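Local coordinates for protein terminal oxygenase component of carbazole (Janthinobacterium sp., PDB 7BUG) that forms the terminal oxygenase of carbazole 1,9a-dioxygenase, using a Rieske [2Fe-2S] cluster and a mononuclear iron to dihydroxylate carbazole at its angular and adjacent ring positions, at residues Ala2-Glu6 / Val19-Leu23; Leu192-Leu198 / Pro274-Pro278. One frame throughout, in Å; residues are numbered along the deposited sequence.

Contact 1. Residues Ala2-Glu6 / Val19-Leu23; sequences ANVDE and VDAKL
The carboxylate of Asp20 turns the syn sides of its two oxygens to the backbone of Ala2-Glu6, while the peptide carbonyl of the same residue is approached by two donors from opposite faces of its plane, Asn3 ND2 being tilted 23° out of it. At the carboxylate, OD2 takes Ala2 N at 2.8 Å and OD1 takes Asn3 N at 2.8 Å, both lying moderately out of the carboxylate plane. Val4 N adds a weak, bent bond to OD1 at 3.1 Å. At the carbonyl, Asn3 ND2 gives Asp20 O a nearly straight bond of 2.8 Å, and Asp20 O lies almost exactly in the amide plane of Asn3. From the opposite face Lys22 N reaches Asp20 O at 2.9 Å, closing an inverse gamma turn centred on Ala21. Asn3 ND2 also donates to Gln377 O, which further fixes the rotation of this amide.

A chi1 of -159° sets the Asp20 CG opposite the backbone N and brings the carboxylate to the N-H groups of Ala2, Asn3 and Val4. Beside this polar cluster Val4 sets its CG2 against Val19 O at 3.4 Å, an oxygen that also accepts from Arg172. The other methyl of Val4, CG1, only grazes Val19 CG1 at 4.4 Å, and Leu9 of helix 6-9 packs on both valines. Lys22 sends its ammonium group to a salt bridge with Asp347.

The contact therefore clips the first modelled residues to the segment Val19-Leu23, far from the iron sites. A buried carboxylate held by successive backbone N-H groups is probably kept ionised, and all the more so if Ala2 N is a charged chain terminus.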
ATOM      1  N   ALA A   2     -24.433   2.066  -1.689  1.00 26.72           N
ATOM      2  CA  ALA A   2     -23.515   3.221  -2.034  1.00 26.13           C
ATOM      3  C   ALA A   2     -22.033   2.894  -1.798  1.00 25.59           C
ATOM      4  O   ALA A   2     -21.173   3.512  -2.459  1.00 32.13           O
ATOM      5  CB  ALA A   2     -23.952   4.447  -1.246  1.00 26.64           C
ATOM      6  N   ASN A   3     -21.682   1.966  -0.912  1.00 22.17           N
ATOM      7  CA  ASN A   3     -20.265   1.746  -0.504  1.00 21.55           C
ATOM      8  C   ASN A   3     -19.763   0.345  -0.899  1.00 20.52           C
ATOM      9  O   ASN A   3     -18.558   0.150  -0.902  1.00 26.61           O
ATOM     10  CB  ASN A   3     -20.060   1.917   0.992  1.00 19.07           C
ATOM     11  CG  ASN A   3     -20.313   3.340   1.465  1.00 20.65           C
ATOM     12  OD1 ASN A   3     -19.814   4.277   0.837  1.00 21.86           O
ATOM     13  ND2 ASN A   3     -21.052   3.520   2.549  1.00 17.74           N
ATOM     14  N   VAL A   4     -20.666  -0.588  -1.092  1.00 19.09           N
ATOM     15  CA  VAL A   4     -20.378  -2.044  -1.249  1.00 18.95           C
ATOM     16  C   VAL A   4     -20.947  -2.509  -2.588  1.00 21.42           C
ATOM     17  O   VAL A   4     -21.999  -2.037  -2.960  1.00 20.48           O
ATOM     18  CB  VAL A   4     -20.994  -2.804  -0.069  1.00 19.15           C
ATOM     19  CG1 VAL A   4     -20.991  -4.318  -0.261  1.00 20.69           C
ATOM     20  CG2 VAL A   4     -20.281  -2.457   1.218  1.00 18.86           C
ATOM     21  N   ASP A   5     -20.247  -3.442  -3.235  1.00 23.06           N
ATOM     22  CA  ASP A   5     -20.722  -4.090  -4.483  1.00 27.09           C
ATOM     23  C   ASP A   5     -22.201  -4.441  -4.331  1.00 23.38           C
ATOM     24  O   ASP A   5     -22.562  -5.152  -3.381  1.00 22.25           O
ATOM     25  CB  ASP A   5     -19.875  -5.322  -4.777  1.00 29.76           C
ATOM     26  CG  ASP A   5     -19.965  -5.710  -6.239  1.00 36.82           C
ATOM     27  OD1 ASP A   5     -21.045  -6.179  -6.658  1.00 34.33           O
ATOM     28  OD2 ASP A   5     -18.999  -5.437  -6.958  1.00 45.25           O
ATOM     29  N   GLU A   6     -23.038  -3.992  -5.257  1.00 25.20           N
ATOM     30  CA  GLU A   6     -24.487  -4.356  -5.279  1.00 27.34           C
ATOM     31  C   GLU A   6     -24.643  -5.879  -5.246  1.00 25.26           C
ATOM     32  O   GLU A   6     -25.640  -6.375  -4.646  1.00 24.41           O
ATOM     33  CB  GLU A   6     -25.197  -3.774  -6.507  1.00 32.28           C
ATOM     34  CG  GLU A   6     -25.545  -2.295  -6.390  1.00 36.40           C
ATOM     35  CD  GLU A   6     -26.362  -1.848  -5.185  1.00 44.55           C
ATOM     36  OE1 GLU A   6     -27.248  -2.618  -4.727  1.00 44.43           O
ATOM     37  OE2 GLU A   6     -26.097  -0.723  -4.676  1.00 44.53           O
ATOM     38  N   VAL A  19     -24.617  -3.584   6.133  1.00 14.96           N
ATOM     39  CA  VAL A  19     -23.429  -4.030   5.354  1.00 15.10           C
ATOM     40  C   VAL A  19     -22.913  -2.887   4.481  1.00 14.61           C
ATOM     41  O   VAL A  19     -21.686  -2.763   4.272  1.00 15.07           O
ATOM     42  CB  VAL A  19     -23.756  -5.296   4.543  1.00 15.26           C
ATOM     43  CG1 VAL A  19     -22.617  -5.605   3.615  1.00 16.98           C
ATOM     44  CG2 VAL A  19     -24.059  -6.427   5.484  1.00 18.24           C
ATOM     45  N   ASP A  20     -23.782  -1.992   4.008  1.00 13.71           N
ATOM     46  CA  ASP A  20     -23.314  -0.859   3.204  1.00 14.30           C
ATOM     47  C   ASP A  20     -22.593   0.177   4.083  1.00 13.88           C
ATOM     48  O   ASP A  20     -21.824   1.029   3.536  1.00 14.36           O
ATOM     49  CB  ASP A  20     -24.500  -0.194   2.509  1.00 15.19           C
ATOM     50  CG  ASP A  20     -24.101   0.617   1.319  1.00 17.87           C
ATOM     51  OD1 ASP A  20     -23.152   0.214   0.641  1.00 18.06           O
ATOM     52  OD2 ASP A  20     -24.840   1.586   1.034  1.00 22.35           O
ATOM     53  N   ALA A  21     -22.851   0.180   5.383  1.00 13.98           N
ATOM     54  CA  ALA A  21     -22.436   1.291   6.276  1.00 12.30           C
ATOM     55  C   ALA A  21     -20.975   1.157   6.749  1.00 11.97           C
ATOM     56  O   ALA A  21     -20.689   1.283   7.940  1.00 11.59           O
ATOM     57  CB  ALA A  21     -23.432   1.488   7.377  1.00 12.56           C
ATOM     58  N   LYS A  22     -20.055   0.988   5.799  1.00 13.89           N
ATOM     59  CA  LYS A  22     -18.613   0.811   6.036  1.00 14.82           C
ATOM     60  C   LYS A  22     -18.019   2.025   6.757  1.00 15.03           C
ATOM     61  O   LYS A  22     -17.101   1.848   7.602  1.00 13.17           O
ATOM     62  CB  LYS A  22     -17.937   0.530   4.687  1.00 17.93           C
ATOM     63  CG  LYS A  22     -16.456   0.240   4.780  1.00 26.32           C
ATOM     64  CD  LYS A  22     -15.895  -0.041   3.414  1.00 27.81           C
ATOM     65  CE  LYS A  22     -16.575  -1.234   2.786  1.00 31.34           C
ATOM     66  NZ  LYS A  22     -15.581  -2.003   2.000  1.00 31.60           N
ATOM     67  N   LEU A  23     -18.533   3.231   6.488  1.00 13.68           N
ATOM     68  CA  LEU A  23     -18.049   4.485   7.123  1.00 15.44           C
ATOM     69  C   LEU A  23     -18.903   4.912   8.314  1.00 13.99           C
ATOM     70  O   LEU A  23     -18.625   6.002   8.871  1.00 15.87           O
ATOM     71  CB  LEU A  23     -18.050   5.608   6.076  1.00 16.28           C
ATOM     72  CG  LEU A  23     -16.899   5.600   5.100  1.00 21.03           C
ATOM     73  CD1 LEU A  23     -17.179   6.587   3.971  1.00 24.35           C
ATOM     74  CD2 LEU A  23     -15.571   5.929   5.800  1.00 23.71           C
TER

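Contact 2. Residues Leu192-Leu198 / Pro274-Pro278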
ATOM      1  N   LEU A 192      -9.037  -9.737  35.544  1.00 25.39           N
ATOM      2  CA  LEU A 192     -10.236  -9.131  36.197  1.00 26.15           C
ATOM      3  C   LEU A 192     -11.094 -10.267  36.767  1.00 24.69           C
ATOM      4  O   LEU A 192     -11.561 -10.170  37.903  1.00 28.71           O
ATOM      5  CB  LEU A 192     -11.041  -8.271  35.203  1.00 23.07           C
ATOM      6  CG  LEU A 192     -12.429  -7.829  35.683  1.00 24.78           C
ATOM      7  CD1 LEU A 192     -12.313  -6.815  36.797  1.00 25.59           C
ATOM      8  CD2 LEU A 192     -13.254  -7.217  34.546  1.00 23.09           C
ATOM      9  N   VAL A 193     -11.309 -11.319  35.983  1.00 28.44           N
ATOM     10  CA  VAL A 193     -12.195 -12.454  36.339  1.00 27.65           C
ATOM     11  C   VAL A 193     -11.603 -13.116  37.612  1.00 31.88           C
ATOM     12  O   VAL A 193     -12.377 -13.433  38.540  1.00 28.91           O
ATOM     13  CB  VAL A 193     -12.329 -13.415  35.141  1.00 28.76           C
ATOM     14  CG1 VAL A 193     -13.002 -14.714  35.512  1.00 28.50           C
ATOM     15  CG2 VAL A 193     -13.068 -12.773  33.958  1.00 27.47           C
ATOM     16  N   LYS A 194     -10.277 -13.224  37.702  1.00 33.31           N
ATOM     17  CA  LYS A 194      -9.609 -13.865  38.877  1.00 39.78           C
ATOM     18  C   LYS A 194      -9.619 -12.903  40.072  1.00 34.42           C
ATOM     19  O   LYS A 194     -10.155 -13.265  41.106  1.00 40.63           O
ATOM     20  CB  LYS A 194      -8.168 -14.285  38.559  1.00 46.41           C
ATOM     21  CG  LYS A 194      -7.932 -14.880  37.176  1.00 52.34           C
ATOM     22  CD  LYS A 194      -6.512 -15.402  36.970  1.00 57.52           C
ATOM     23  CE  LYS A 194      -6.268 -15.927  35.568  1.00 59.53           C
ATOM     24  NZ  LYS A 194      -7.009 -17.187  35.318  1.00 59.72           N
ATOM     25  N   ASP A 195      -9.014 -11.727  39.932  1.00 32.08           N
ATOM     26  CA  ASP A 195      -8.784 -10.779  41.047  1.00 33.60           C
ATOM     27  C   ASP A 195     -10.071 -10.082  41.487  1.00 38.69           C
ATOM     28  O   ASP A 195     -10.033  -9.525  42.609  1.00 42.79           O
ATOM     29  CB  ASP A 195      -7.750  -9.724  40.705  1.00 33.55           C
ATOM     30  CG  ASP A 195      -6.340 -10.263  40.586  1.00 40.60           C
ATOM     31  OD1 ASP A 195      -6.179 -11.486  40.715  1.00 37.60           O
ATOM     32  OD2 ASP A 195      -5.432  -9.443  40.317  1.00 44.67           O
ATOM     33  N   ASN A 196     -11.120 -10.012  40.649  1.00 34.52           N
ATOM     34  CA  ASN A 196     -12.419  -9.416  41.086  1.00 33.08           C
ATOM     35  C   ASN A 196     -13.468 -10.510  41.244  1.00 30.34           C
ATOM     36  O   ASN A 196     -14.618 -10.175  41.494  1.00 31.56           O
ATOM     37  CB  ASN A 196     -12.950  -8.293  40.176  1.00 33.30           C
ATOM     38  CG  ASN A 196     -13.915  -7.394  40.921  1.00 37.56           C
ATOM     39  OD1 ASN A 196     -13.661  -7.079  42.097  1.00 32.56           O
ATOM     40  ND2 ASN A 196     -14.991  -6.967  40.254  1.00 25.84           N
ATOM     41  N   ASP A 197     -13.092 -11.784  41.128  1.00 36.03           N
ATOM     42  CA  ASP A 197     -13.944 -12.881  41.633  1.00 36.66           C
ATOM     43  C   ASP A 197     -15.241 -12.995  40.829  1.00 38.61           C
ATOM     44  O   ASP A 197     -16.269 -13.370  41.426  1.00 36.41           O
ATOM     45  CB  ASP A 197     -14.275 -12.622  43.106  1.00 42.12           C
ATOM     46  CG  ASP A 197     -14.229 -13.885  43.924  1.00 48.15           C
ATOM     47  OD1 ASP A 197     -13.188 -14.548  43.851  1.00 52.57           O
ATOM     48  OD2 ASP A 197     -15.247 -14.205  44.581  1.00 54.22           O
ATOM     49  N   LEU A 198     -15.214 -12.741  39.515  1.00 30.76           N
ATOM     50  CA  LEU A 198     -16.465 -12.715  38.712  1.00 30.15           C
ATOM     51  C   LEU A 198     -16.956 -14.131  38.418  1.00 27.89           C
ATOM     52  O   LEU A 198     -16.147 -14.992  38.065  1.00 31.67           O
ATOM     53  CB  LEU A 198     -16.210 -11.978  37.392  1.00 29.47           C
ATOM     54  CG  LEU A 198     -15.661 -10.562  37.508  1.00 29.33           C
ATOM     55  CD1 LEU A 198     -15.504  -9.921  36.129  1.00 30.07           C
ATOM     56  CD2 LEU A 198     -16.577  -9.704  38.371  1.00 31.54           C
ATOM     57  N   PRO A 274     -24.465  -4.763  35.761  1.00 18.93           N
ATOM     58  CA  PRO A 274     -23.327  -3.965  36.194  1.00 19.49           C
ATOM     59  C   PRO A 274     -22.024  -4.544  35.614  1.00 19.73           C
ATOM     60  O   PRO A 274     -21.967  -5.682  35.233  1.00 21.06           O
ATOM     61  CB  PRO A 274     -23.413  -4.098  37.733  1.00 20.23           C
ATOM     62  CG  PRO A 274     -23.960  -5.467  37.971  1.00 21.04           C
ATOM     63  CD  PRO A 274     -24.833  -5.770  36.770  1.00 21.00           C
ATOM     64  N   PHE A 275     -20.983  -3.732  35.566  1.00 18.61           N
ATOM     65  CA  PHE A 275     -19.640  -4.148  35.095  1.00 19.67           C
ATOM     66  C   PHE A 275     -18.676  -3.008  35.293  1.00 18.97           C
ATOM     67  O   PHE A 275     -19.102  -1.873  35.114  1.00 17.58           O
ATOM     68  CB  PHE A 275     -19.659  -4.495  33.610  1.00 18.87           C
ATOM     69  CG  PHE A 275     -18.537  -5.428  33.241  1.00 19.66           C
ATOM     70  CD1 PHE A 275     -18.665  -6.786  33.473  1.00 20.12           C
ATOM     71  CD2 PHE A 275     -17.359  -4.930  32.709  1.00 20.29           C
ATOM     72  CE1 PHE A 275     -17.606  -7.633  33.183  1.00 20.19           C
ATOM     73  CE2 PHE A 275     -16.301  -5.789  32.421  1.00 21.02           C
ATOM     74  CZ  PHE A 275     -16.439  -7.130  32.684  1.00 19.48           C
ATOM     75  N   PRO A 276     -17.390  -3.207  35.675  1.00 18.81           N
ATOM     76  CA  PRO A 276     -16.786  -4.528  35.978  1.00 21.03           C
ATOM     77  C   PRO A 276     -16.946  -4.976  37.446  1.00 24.56           C
ATOM     78  O   PRO A 276     -16.378  -6.002  37.862  1.00 23.86           O
ATOM     79  CB  PRO A 276     -15.317  -4.213  35.676  1.00 19.68           C
ATOM     80  CG  PRO A 276     -15.174  -2.805  36.203  1.00 22.35           C
ATOM     81  CD  PRO A 276     -16.400  -2.133  35.647  1.00 20.45           C
ATOM     82  N   ASN A 277     -17.779  -4.242  38.178  1.00 21.78           N
ATOM     83  CA  ASN A 277     -18.120  -4.476  39.615  1.00 22.64           C
ATOM     84  C   ASN A 277     -19.617  -4.244  39.789  1.00 23.88           C
ATOM     85  O   ASN A 277     -20.244  -3.542  38.988  1.00 21.32           O
ATOM     86  CB  ASN A 277     -17.226  -3.624  40.499  1.00 23.00           C
ATOM     87  CG  ASN A 277     -17.030  -4.200  41.887  1.00 25.56           C
ATOM     88  OD1 ASN A 277     -16.675  -5.364  42.012  1.00 21.88           O
ATOM     89  ND2 ASN A 277     -17.287  -3.395  42.908  1.00 27.38           N
ATOM     90  N   PRO A 278     -20.289  -4.868  40.793  1.00 24.35           N
ATOM     91  CA  PRO A 278     -21.744  -4.754  40.902  1.00 23.82           C
ATOM     92  C   PRO A 278     -22.298  -3.339  41.110  1.00 23.12           C
ATOM     93  O   PRO A 278     -23.487  -3.202  40.949  1.00 25.32           O
ATOM     94  CB  PRO A 278     -22.092  -5.713  42.061  1.00 27.22           C
ATOM     95  CG  PRO A 278     -20.972  -6.737  41.975  1.00 27.28           C
ATOM     96  CD  PRO A 278     -19.752  -5.890  41.721  1.00 26.38           C
TER
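The backbones of Leu192-Leu198 and Pro274-Pro278 stay well apart, with 7.7 Å between the CA atoms of Asn196 and Asn277, and side chains bridge the interval. Asn196 does the polar work: its ND2 donates to Asn277 OD1 at 2.9 Å in a straight bond (164°), with the acceptor in its own amide plane, and makes a weak, bent one to Pro276 O at 2.9 Å. The two amide planes are turned 44° against each other. Their oxygens, both acceptors and not bonded to each other, each accept from Lys256 NZ, while Asn277 ND2 turns to Asp279. Asn196 follows helix 191-195, which ends in a Schellman motif with Asp197 as the C-prime residue at positive phi; the facing loop joins strands 269-273 and 281-288 of the catalytic domain's antiparallel sheet. A leucine in place of Asn196 would probably leave Asn277 OD1 and Pro276 O without this donor and Lys256 with one acceptor fewer.

Next to the amides the contact is largely apolar. Leu192, its CG trans to N (chi1 168°), brings CD2 against both Phe275 CZ, 3.7 Å away, and Pro276 CB, at 3.8 Å. Leu198 brings CD2 to Pro276 O at 3.7 Å. A cis peptide precedes Pro276, and the Phe275 side chain lies about 7 Å from that of His187, a ligand of the mononuclear iron.

In the fold
Contact 1 closes near the amino terminus before contact 2 opens, and the two lie on opposite sides of the chain's centre, with their own centres 38 Å apart and nearest atoms about 26 Å apart. They share no helix or strand. Contact 2 belongs wholly to the catalytic ring-hydroxylase region, joining a helix to a loop of the seven-stranded sheet near the mononuclear iron. Contact 1 is tied to the same region through hydrogen bonds from Val19-Leu23 to Asn170, Trp171 and Arg172 around the start of helix 171-179. Neither is touched by another subunit of the trimer, so both illustrate packing within one chain: one near the amino terminus, the other beside the iron-bearing core of the catalytic domain.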